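Local coordinates for type 3 secretion system chaperone PscE (Pseudomonas aeruginosa, PDB 2UWJ), which acts as a chaperone of the type III secretion system, together with PscG keeping the PscF needle protein from polymerising prematurely in the cytoplasm, at residues T18-L23 against G62-L67; A32-E37 against Q51-A56; Q25-A30 against R55-G60. One frame throughout, in Å; residues are numbered along the deposited sequence.

Contact 1: residues T18-L23 against G62-L67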
loop_
_atom_site.group_PDB
_atom_site.type_symbol
_atom_site.label_atom_id
_atom_site.label_comp_id
_atom_site.label_asym_id
_atom_site.label_seq_id
_atom_site.Cartn_x
_atom_site.Cartn_y
_atom_site.Cartn_z
ATOM N N THR A 18 -1.167 -14.008 12.911
ATOM C CA THR A 18 -0.445 -14.894 12.028
ATOM C C THR A 18 0.731 -14.189 11.335
ATOM O O THR A 18 1.844 -14.724 11.314
ATOM C CB THR A 18 -1.404 -15.539 10.999
ATOM O OG1 THR A 18 -1.835 -16.812 11.516
ATOM C CG2 THR A 18 -0.729 -15.733 9.632
ATOM N N HIS A 19 0.497 -13.000 10.782
ATOM C CA HIS A 19 1.574 -12.279 10.104
ATOM C C HIS A 19 2.701 -11.854 11.057
ATOM O O HIS A 19 3.868 -12.050 10.754
ATOM C CB HIS A 19 1.069 -11.021 9.371
ATOM C CG HIS A 19 2.163 -10.303 8.626
ATOM N ND1 HIS A 19 2.980 -10.940 7.709
ATOM C CD2 HIS A 19 2.627 -9.031 8.719
ATOM C CE1 HIS A 19 3.899 -10.094 7.275
ATOM N NE2 HIS A 19 3.707 -8.929 7.871
ATOM N N ALA A 20 2.353 -11.298 12.209
ATOM C CA ALA A 20 3.377 -10.864 13.144
ATOM C C ALA A 20 4.248 -12.024 13.603
ATOM O O ALA A 20 5.454 -11.891 13.643
ATOM C CB ALA A 20 2.755 -10.231 14.342
ATOM N N ALA A 21 3.631 -13.157 13.963
ATOM C CA ALA A 21 4.390 -14.311 14.447
ATOM C C ALA A 21 5.307 -14.778 13.360
ATOM O O ALA A 21 6.479 -15.064 13.621
ATOM C CB ALA A 21 3.441 -15.447 14.864
ATOM N N ALA A 22 4.794 -14.842 12.133
ATOM C CA ALA A 22 5.579 -15.289 10.985
ATOM C C ALA A 22 6.758 -14.353 10.702
ATOM O O ALA A 22 7.877 -14.810 10.426
ATOM C CB ALA A 22 4.712 -15.376 9.737
ATOM N N LEU A 23 6.503 -13.044 10.751
ATOM C CA LEU A 23 7.578 -12.083 10.486
ATOM C C LEU A 23 8.653 -12.206 11.591
ATOM O O LEU A 23 9.837 -12.220 11.301
ATOM C CB LEU A 23 6.992 -10.660 10.464
ATOM C CG LEU A 23 8.022 -9.530 10.278
ATOM C CD1 LEU A 23 8.944 -9.744 9.047
ATOM C CD2 LEU A 23 7.205 -8.238 10.074
ATOM N N GLY A 62 12.847 -5.282 17.483
ATOM C CA GLY A 62 12.464 -4.299 18.481
ATOM C C GLY A 62 11.277 -3.451 17.966
ATOM O O GLY A 62 10.340 -3.156 18.686
ATOM N N ILE A 63 11.290 -3.047 16.711
ATOM C CA ILE A 63 10.141 -2.269 16.241
ATOM C C ILE A 63 8.884 -3.187 16.244
ATOM O O ILE A 63 7.828 -2.784 16.716
ATOM C CB ILE A 63 10.424 -1.719 14.850
ATOM C CG1 ILE A 63 11.558 -0.647 14.971
ATOM C CG2 ILE A 63 9.058 -1.199 14.185
ATOM C CD1 ILE A 63 12.229 -0.310 13.671
ATOM N N LEU A 64 9.007 -4.423 15.745
ATOM C CA LEU A 64 7.860 -5.345 15.689
ATOM C C LEU A 64 7.227 -5.541 17.073
ATOM O O LEU A 64 6.002 -5.513 17.221
ATOM C CB LEU A 64 8.282 -6.693 15.136
ATOM C CG LEU A 64 7.145 -7.734 15.001
ATOM C CD1 LEU A 64 5.981 -7.197 14.079
ATOM C CD2 LEU A 64 7.778 -9.017 14.353
ATOM N N SER A 65 8.062 -5.683 18.087
ATOM C CA SER A 65 7.560 -5.826 19.448
ATOM C C SER A 65 6.760 -4.628 19.860
ATOM O O SER A 65 5.702 -4.776 20.457
ATOM C CB SER A 65 8.694 -5.998 20.456
ATOM O OG SER A 65 9.248 -7.274 20.284
ATOM N N GLN A 66 7.257 -3.439 19.570
ATOM C CA GLN A 66 6.513 -2.226 19.922
ATOM C C GLN A 66 5.219 -2.071 19.088
ATOM O O GLN A 66 4.190 -1.585 19.590
ATOM C CB GLN A 66 7.391 -0.990 19.727
ATOM C CG GLN A 66 7.108 0.102 20.773
ATOM C CD GLN A 66 6.530 1.379 20.173
ATOM O OE1 GLN A 66 5.427 1.390 19.609
ATOM N NE2 GLN A 66 7.271 2.471 20.303
ATOM N N LEU A 67 5.249 -2.473 17.819
ATOM C CA LEU A 67 4.039 -2.349 16.992
ATOM C C LEU A 67 2.906 -3.323 17.424
ATOM O O LEU A 67 1.717 -3.049 17.223
ATOM C CB LEU A 67 4.375 -2.608 15.500
ATOM C CG LEU A 67 5.344 -1.596 14.820
ATOM C CD1 LEU A 67 5.508 -1.942 13.312
ATOM C CD2 LEU A 67 4.794 -0.196 14.943
#
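Leu-64 reaches across from helix 44-68 and sets its two methyls against Ala-20 and Leu-23 of helix 18-40. The interaction is van der Waals packing throughout, and it is modest in extent: the two segments together bury 124 Å², and their nearest CA atoms, those of Ala-20 and Leu-64, stand 7.6 Å apart.

Two contacts are aliphatic. Leu-64 CD2 lies 4.1 Å from the branch carbon CG of Leu-23, and the two leucine side chains pass each other at an angle. The other methyl, Leu-64 CD1, approaches Ala-20 CB at 4.4 Å, the looser of the pair. With CG of Leu-64 anti to its backbone N (chi1 -179°), the isobutyl group extends from its helix far enough to present both branches to the partner.

A third contact joins a methyl to the backbone: Leu-64 CD2 comes to 3.8 Å from the carbonyl oxygen Ala-20 O. The same methyl therefore meets a turn of helix 18-40 at its polar backbone and at the aliphatic Leu-23.

Leu-12 of helix 7-12 packs on Ala-20, bringing the N-terminal helix to the open end of the helical hairpin, while Glu-8 of the PscG chain packs against Leu-23.

Because no charged group or directional bond takes part across the two segments, the contact probably rests on dispersion and the burial of Leu-23 and Leu-64, with one methyl of Leu-64 at the carbonyl oxygen of Ala-20 and the other facing the alanine methyl.

Contact 2: residues A32-E37 against Q51-A56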
loop_
_atom_site.group_PDB
_atom_site.type_symbol
_atom_site.label_atom_id
_atom_site.label_comp_id
_atom_site.label_asym_id
_atom_site.label_seq_id
_atom_site.Cartn_x
_atom_site.Cartn_y
_atom_site.Cartn_z
ATOM N N ALA A 32 19.818 -15.253 13.871
ATOM C CA ALA A 32 20.620 -16.393 14.398
ATOM C C ALA A 32 21.705 -16.822 13.375
ATOM O O ALA A 32 22.840 -17.094 13.761
ATOM C CB ALA A 32 19.681 -17.590 14.787
ATOM N N GLU A 33 21.381 -16.827 12.081
ATOM C CA GLU A 33 22.362 -17.195 11.064
ATOM C C GLU A 33 23.455 -16.173 11.067
ATOM O O GLU A 33 24.633 -16.485 10.903
ATOM C CB GLU A 33 21.777 -17.210 9.648
ATOM C CG GLU A 33 20.580 -18.103 9.439
ATOM C CD GLU A 33 20.145 -18.172 7.969
ATOM O OE1 GLU A 33 20.442 -17.220 7.199
ATOM O OE2 GLU A 33 19.496 -19.174 7.583
ATOM N N CYS A 34 23.047 -14.915 11.224
ATOM C CA CYS A 34 23.993 -13.828 11.241
ATOM C C CYS A 34 24.998 -13.984 12.429
ATOM O O CYS A 34 26.225 -13.833 12.277
ATOM C CB CYS A 34 23.178 -12.490 11.295
ATOM S SG CYS A 34 24.135 -11.126 10.841
ATOM N N ARG A 35 24.485 -14.319 13.594
ATOM C CA ARG A 35 25.329 -14.481 14.778
ATOM C C ARG A 35 26.224 -15.718 14.632
ATOM O O ARG A 35 27.370 -15.708 15.062
ATOM C CB ARG A 35 24.462 -14.583 16.028
ATOM C CG ARG A 35 23.934 -13.220 16.499
ATOM C CD ARG A 35 22.913 -13.405 17.573
ATOM N NE ARG A 35 22.428 -12.129 18.108
ATOM C CZ ARG A 35 21.292 -11.985 18.798
ATOM N NH1 ARG A 35 20.527 -13.044 19.025
ATOM N NH2 ARG A 35 20.919 -10.787 19.265
ATOM N N ARG A 36 25.699 -16.763 14.022
ATOM C CA ARG A 36 26.513 -17.964 13.795
ATOM C C ARG A 36 27.682 -17.620 12.862
ATOM O O ARG A 36 28.831 -17.965 13.141
ATOM C CB ARG A 36 25.672 -19.104 13.196
ATOM C CG ARG A 36 24.645 -19.689 14.164
ATOM C CD ARG A 36 24.094 -21.049 13.651
ATOM N NE ARG A 36 23.465 -20.926 12.334
ATOM C CZ ARG A 36 22.175 -20.654 12.139
ATOM N NH1 ARG A 36 21.365 -20.490 13.176
ATOM N NH2 ARG A 36 21.704 -20.510 10.901
ATOM N N GLU A 37 27.423 -16.910 11.771
ATOM C CA GLU A 37 28.505 -16.564 10.863
ATOM C C GLU A 37 29.553 -15.618 11.517
ATOM O O GLU A 37 30.756 -15.715 11.241
ATOM C CB GLU A 37 27.967 -15.973 9.543
ATOM C CG GLU A 37 29.097 -15.730 8.552
ATOM C CD GLU A 37 28.664 -15.189 7.207
ATOM O OE1 GLU A 37 29.551 -14.772 6.409
ATOM O OE2 GLU A 37 27.457 -15.173 6.927
ATOM N N GLN A 51 27.787 -7.195 11.213
ATOM C CA GLN A 51 27.367 -6.511 12.427
ATOM C C GLN A 51 26.220 -5.536 12.108
ATOM O O GLN A 51 25.272 -5.440 12.873
ATOM C CB GLN A 51 28.548 -5.740 13.022
ATOM C CG GLN A 51 29.547 -6.676 13.684
ATOM C CD GLN A 51 29.781 -6.328 15.142
ATOM O OE1 GLN A 51 30.513 -5.367 15.464
ATOM N NE2 GLN A 51 29.148 -7.091 16.039
ATOM N N GLN A 52 26.345 -4.817 10.992
ATOM C CA GLN A 52 25.301 -3.879 10.581
ATOM C C GLN A 52 24.026 -4.696 10.286
ATOM O O GLN A 52 22.903 -4.292 10.646
ATOM C CB GLN A 52 25.716 -3.129 9.317
ATOM C CG GLN A 52 26.759 -2.019 9.574
ATOM C CD GLN A 52 27.062 -1.197 8.315
ATOM O OE1 GLN A 52 27.798 -1.654 7.418
ATOM N NE2 GLN A 52 26.489 0.019 8.236
ATOM N N GLN A 53 24.189 -5.861 9.637
ATOM C CA GLN A 53 23.024 -6.672 9.365
ATOM C C GLN A 53 22.358 -7.152 10.642
ATOM O O GLN A 53 21.110 -7.139 10.763
ATOM C CB GLN A 53 23.386 -7.877 8.503
ATOM C CG GLN A 53 22.171 -8.742 8.301
ATOM C CD GLN A 53 22.189 -9.382 6.941
ATOM O OE1 GLN A 53 22.315 -10.598 6.815
ATOM N NE2 GLN A 53 22.083 -8.553 5.900
ATOM N N ALA A 54 23.165 -7.614 11.603
ATOM C CA ALA A 54 22.597 -8.062 12.874
ATOM C C ALA A 54 21.880 -6.898 13.585
ATOM O O ALA A 54 20.810 -7.067 14.191
ATOM C CB ALA A 54 23.720 -8.618 13.813
ATOM N N ARG A 55 22.476 -5.717 13.545
ATOM C CA ARG A 55 21.805 -4.631 14.247
ATOM C C ARG A 55 20.492 -4.246 13.548
ATOM O O ARG A 55 19.535 -3.836 14.210
ATOM C CB ARG A 55 22.736 -3.435 14.372
ATOM C CG ARG A 55 23.907 -3.636 15.422
ATOM C CD ARG A 55 24.722 -2.345 15.390
ATOM N NE ARG A 55 26.108 -2.498 15.823
ATOM C CZ ARG A 55 27.177 -2.221 15.072
ATOM N NH1 ARG A 55 27.061 -1.767 13.806
ATOM N NH2 ARG A 55 28.375 -2.392 15.603
ATOM N N ALA A 56 20.459 -4.358 12.222
ATOM C CA ALA A 56 19.221 -4.033 11.471
ATOM C C ALA A 56 18.128 -5.016 11.844
ATOM O O ALA A 56 16.989 -4.654 12.048
ATOM C CB ALA A 56 19.467 -4.121 9.980
#
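Cys-34 makes the close contacts from helix 18-40, its sulfur directed at the helix surface formed by Gln-53 and Ala-54. With SG anti to the backbone N (chi1 -163°), the thiol projects from its helix to meet both residues.

The apolar packing falls into two parts. Cys-34 SG lies 3.9 Å from the methyl CB of Ala-54. Cys-34 SG also rests against the aliphatic beginning of the Gln-53 side chain, 4.0 Å from CG and 4.1 Å from CB, so the sulfur meets carbon of two successive residues. The backbone makes the nearest approach: Ala-54 N is 3.7 Å from Cys-34 SG, a packing distance.

The CA atoms of Cys-34 and Ala-54 are separated by 6.2 Å, and the contact joins the two long arms of an antiparallel helical hairpin, 18-40 and 44-68, near the turn between them; helix 18-40 includes a predicted coiled coil.

Leu-50, one helical turn before Ala-54, also packs on Cys-34, and Leu-31 covers Ala-54 from the first arm, while charge enters beside this apolar patch in the salt bridge of Glu-37 OE1 with Arg-46 NE. The side chain of Gln-53 is about 3 Å from a bound nickel ion. On helix 44-68, Gln-52 OE1 accepts a hydrogen bond from Arg-34 NH1 of the PscG chain.

Contact 3: residues Q25-A30 against R55-G60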
loop_
_atom_site.group_PDB
_atom_site.type_symbol
_atom_site.label_atom_id
_atom_site.label_comp_id
_atom_site.label_asym_id
_atom_site.label_seq_id
_atom_site.Cartn_x
_atom_site.Cartn_y
_atom_site.Cartn_z
ATOM N N GLN A 25 9.489 -14.762 13.384
ATOM C CA GLN A 25 10.282 -15.970 13.182
ATOM C C GLN A 25 11.296 -15.801 12.091
ATOM O O GLN A 25 12.438 -16.241 12.227
ATOM C CB GLN A 25 9.368 -17.171 12.867
ATOM C CG GLN A 25 8.651 -17.662 14.114
ATOM C CD GLN A 25 7.661 -18.804 13.831
ATOM O OE1 GLN A 25 7.258 -19.030 12.685
ATOM N NE2 GLN A 25 7.267 -19.515 14.883
ATOM N N ARG A 26 10.906 -15.151 10.999
ATOM C CA ARG A 26 11.840 -14.954 9.896
ATOM C C ARG A 26 13.008 -14.036 10.323
ATOM O O ARG A 26 14.154 -14.254 9.936
ATOM C CB ARG A 26 11.135 -14.304 8.716
ATOM C CG ARG A 26 10.183 -15.231 8.026
ATOM C CD ARG A 26 9.605 -14.526 6.827
ATOM N NE ARG A 26 8.370 -13.842 7.184
ATOM C CZ ARG A 26 7.893 -12.801 6.524
ATOM N NH1 ARG A 26 8.585 -12.348 5.490
ATOM N NH2 ARG A 26 6.724 -12.261 6.871
ATOM N N LEU A 27 12.691 -13.000 11.091
ATOM C CA LEU A 27 13.709 -12.058 11.568
ATOM C C LEU A 27 14.667 -12.793 12.546
ATOM O O LEU A 27 15.882 -12.659 12.471
ATOM C CB LEU A 27 13.026 -10.880 12.298
ATOM C CG LEU A 27 12.200 -9.913 11.414
ATOM C CD1 LEU A 27 11.442 -8.908 12.342
ATOM C CD2 LEU A 27 13.142 -9.186 10.387
ATOM N N GLN A 28 14.101 -13.523 13.484
ATOM C CA GLN A 28 14.913 -14.291 14.459
ATOM C C GLN A 28 15.795 -15.319 13.749
ATOM O O GLN A 28 16.980 -15.451 14.060
ATOM C CB GLN A 28 14.009 -14.990 15.454
ATOM C CG GLN A 28 13.208 -14.039 16.292
ATOM C CD GLN A 28 12.264 -14.786 17.212
ATOM O OE1 GLN A 28 11.691 -15.790 16.804
ATOM N NE2 GLN A 28 12.097 -14.303 18.459
ATOM N N ALA A 29 15.236 -16.014 12.758
ATOM C CA ALA A 29 16.024 -16.998 12.014
ATOM C C ALA A 29 17.185 -16.297 11.326
ATOM O O ALA A 29 18.323 -16.776 11.406
ATOM C CB ALA A 29 15.157 -17.734 10.966
ATOM N N ALA A 30 16.920 -15.170 10.640
ATOM C CA ALA A 30 17.995 -14.440 9.968
ATOM C C ALA A 30 19.025 -13.891 10.995
ATOM O O ALA A 30 20.240 -13.878 10.741
ATOM C CB ALA A 30 17.406 -13.267 9.093
ATOM N N ARG A 55 22.476 -5.717 13.545
ATOM C CA ARG A 55 21.805 -4.631 14.247
ATOM C C ARG A 55 20.492 -4.246 13.548
ATOM O O ARG A 55 19.535 -3.836 14.210
ATOM C CB ARG A 55 22.736 -3.435 14.372
ATOM C CG ARG A 55 23.907 -3.636 15.422
ATOM C CD ARG A 55 24.722 -2.345 15.390
ATOM N NE ARG A 55 26.108 -2.498 15.823
ATOM C CZ ARG A 55 27.177 -2.221 15.072
ATOM N NH1 ARG A 55 27.061 -1.767 13.806
ATOM N NH2 ARG A 55 28.375 -2.392 15.603
ATOM N N ALA A 56 20.459 -4.358 12.222
ATOM C CA ALA A 56 19.221 -4.033 11.471
ATOM C C ALA A 56 18.128 -5.016 11.844
ATOM O O ALA A 56 16.989 -4.654 12.048
ATOM C CB ALA A 56 19.467 -4.121 9.980
ATOM N N LEU A 57 18.497 -6.289 11.938
ATOM C CA LEU A 57 17.544 -7.335 12.303
ATOM C C LEU A 57 17.072 -7.164 13.745
ATOM O O LEU A 57 15.863 -7.290 14.027
ATOM C CB LEU A 57 18.200 -8.714 12.098
ATOM C CG LEU A 57 18.331 -9.157 10.643
ATOM C CD1 LEU A 57 19.286 -10.443 10.572
ATOM C CD2 LEU A 57 16.936 -9.478 10.092
ATOM N N GLU A 58 18.008 -6.892 14.662
ATOM C CA GLU A 58 17.628 -6.654 16.073
ATOM C C GLU A 58 16.712 -5.410 16.110
ATOM O O GLU A 58 15.787 -5.367 16.896
ATOM C CB GLU A 58 18.852 -6.346 16.929
ATOM C CG GLU A 58 19.636 -7.588 17.287
ATOM C CD GLU A 58 20.993 -7.273 17.883
ATOM O OE1 GLU A 58 21.441 -6.094 17.841
ATOM O OE2 GLU A 58 21.614 -8.237 18.376
ATOM N N GLY A 59 17.010 -4.395 15.281
ATOM C CA GLY A 59 16.134 -3.220 15.257
ATOM C C GLY A 59 14.722 -3.592 14.756
ATOM O O GLY A 59 13.692 -3.114 15.273
ATOM N N GLY A 60 14.670 -4.431 13.725
ATOM C CA GLY A 60 13.373 -4.870 13.208
ATOM C C GLY A 60 12.546 -5.597 14.263
ATOM O O GLY A 60 11.329 -5.409 14.354
#
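Leu-27 and Leu-57 face one another from opposite arms and meet through one methyl each, CD2 of Leu-27 lying 3.8 Å from CD2 of Leu-57. Their side chains meet at a slant, and each turns its remaining methyl to a different part of the opposing helix.

For Leu-57 that second branch goes to Ala-30. Leu-57 CD1 rests 3.5 Å from the backbone carbon Ala-30 C and 3.7 Å from the methyl Ala-30 CB, a close fit over the small residue. Leu-57 CD2 approaches the same Ala-30 CB at 3.9 Å, so both prongs of the leucine border the alanine methyl while one also touches Leu-27. Its CG is placed beside the backbone N and anti to the carbonyl carbon (chi1 -75°), and with CD1 and CD2 spread from there the fork spans Ala-30 and Leu-27, one helical turn apart.

These two segments run antiparallel, their N-to-C directions 154° apart and their axes 9.4 Å apart at closest approach. They form the middle of the helical hairpin, and segment 25-30 falls within the coiled coil predicted for residues 19-40. The CA atoms of Leu-27 and Leu-57 are the nearest pair, at 6.1 Å.

Leu-27 adopts the same kind of first torsion (chi1 -69°), and its CD1 packs on the main chain of Gly-60, which has no side chain, 4.0 Å from the carbonyl carbon Gly-60 C.

Both leucines continue into the interface with the partner chaperone, where Leu-9 of the PscG chain packs on Leu-27 and Leu-57 alike. Nearby, Arg-26 NH1 forms a salt bridge with Glu-8 OE2 of the PscG chain.

Overall arrangement
From the N terminus, helix 7-12 precedes the first long arm, helix 18-40, which successively supplies residues 18-23, 25-30 and 32-37; a short connection leads into helix 44-68, which answers in reverse order. Contact 2 closes the shortest loop, around the turn; contact 3 reaches further back along the first arm and ends on the same stretch, sharing Arg-55 and Ala-56; contact 1 encloses both at the hairpin's open end. None cross. Contacts 1 and 2 lie on opposite sides of the chain's centre, their centres 18 Å apart. Contact 3 touches both: Leu-27 CD1 packs on Leu-64 CD2, and Glu-58 OE2 forms a 2.8 Å salt bridge with Arg-35 NH2.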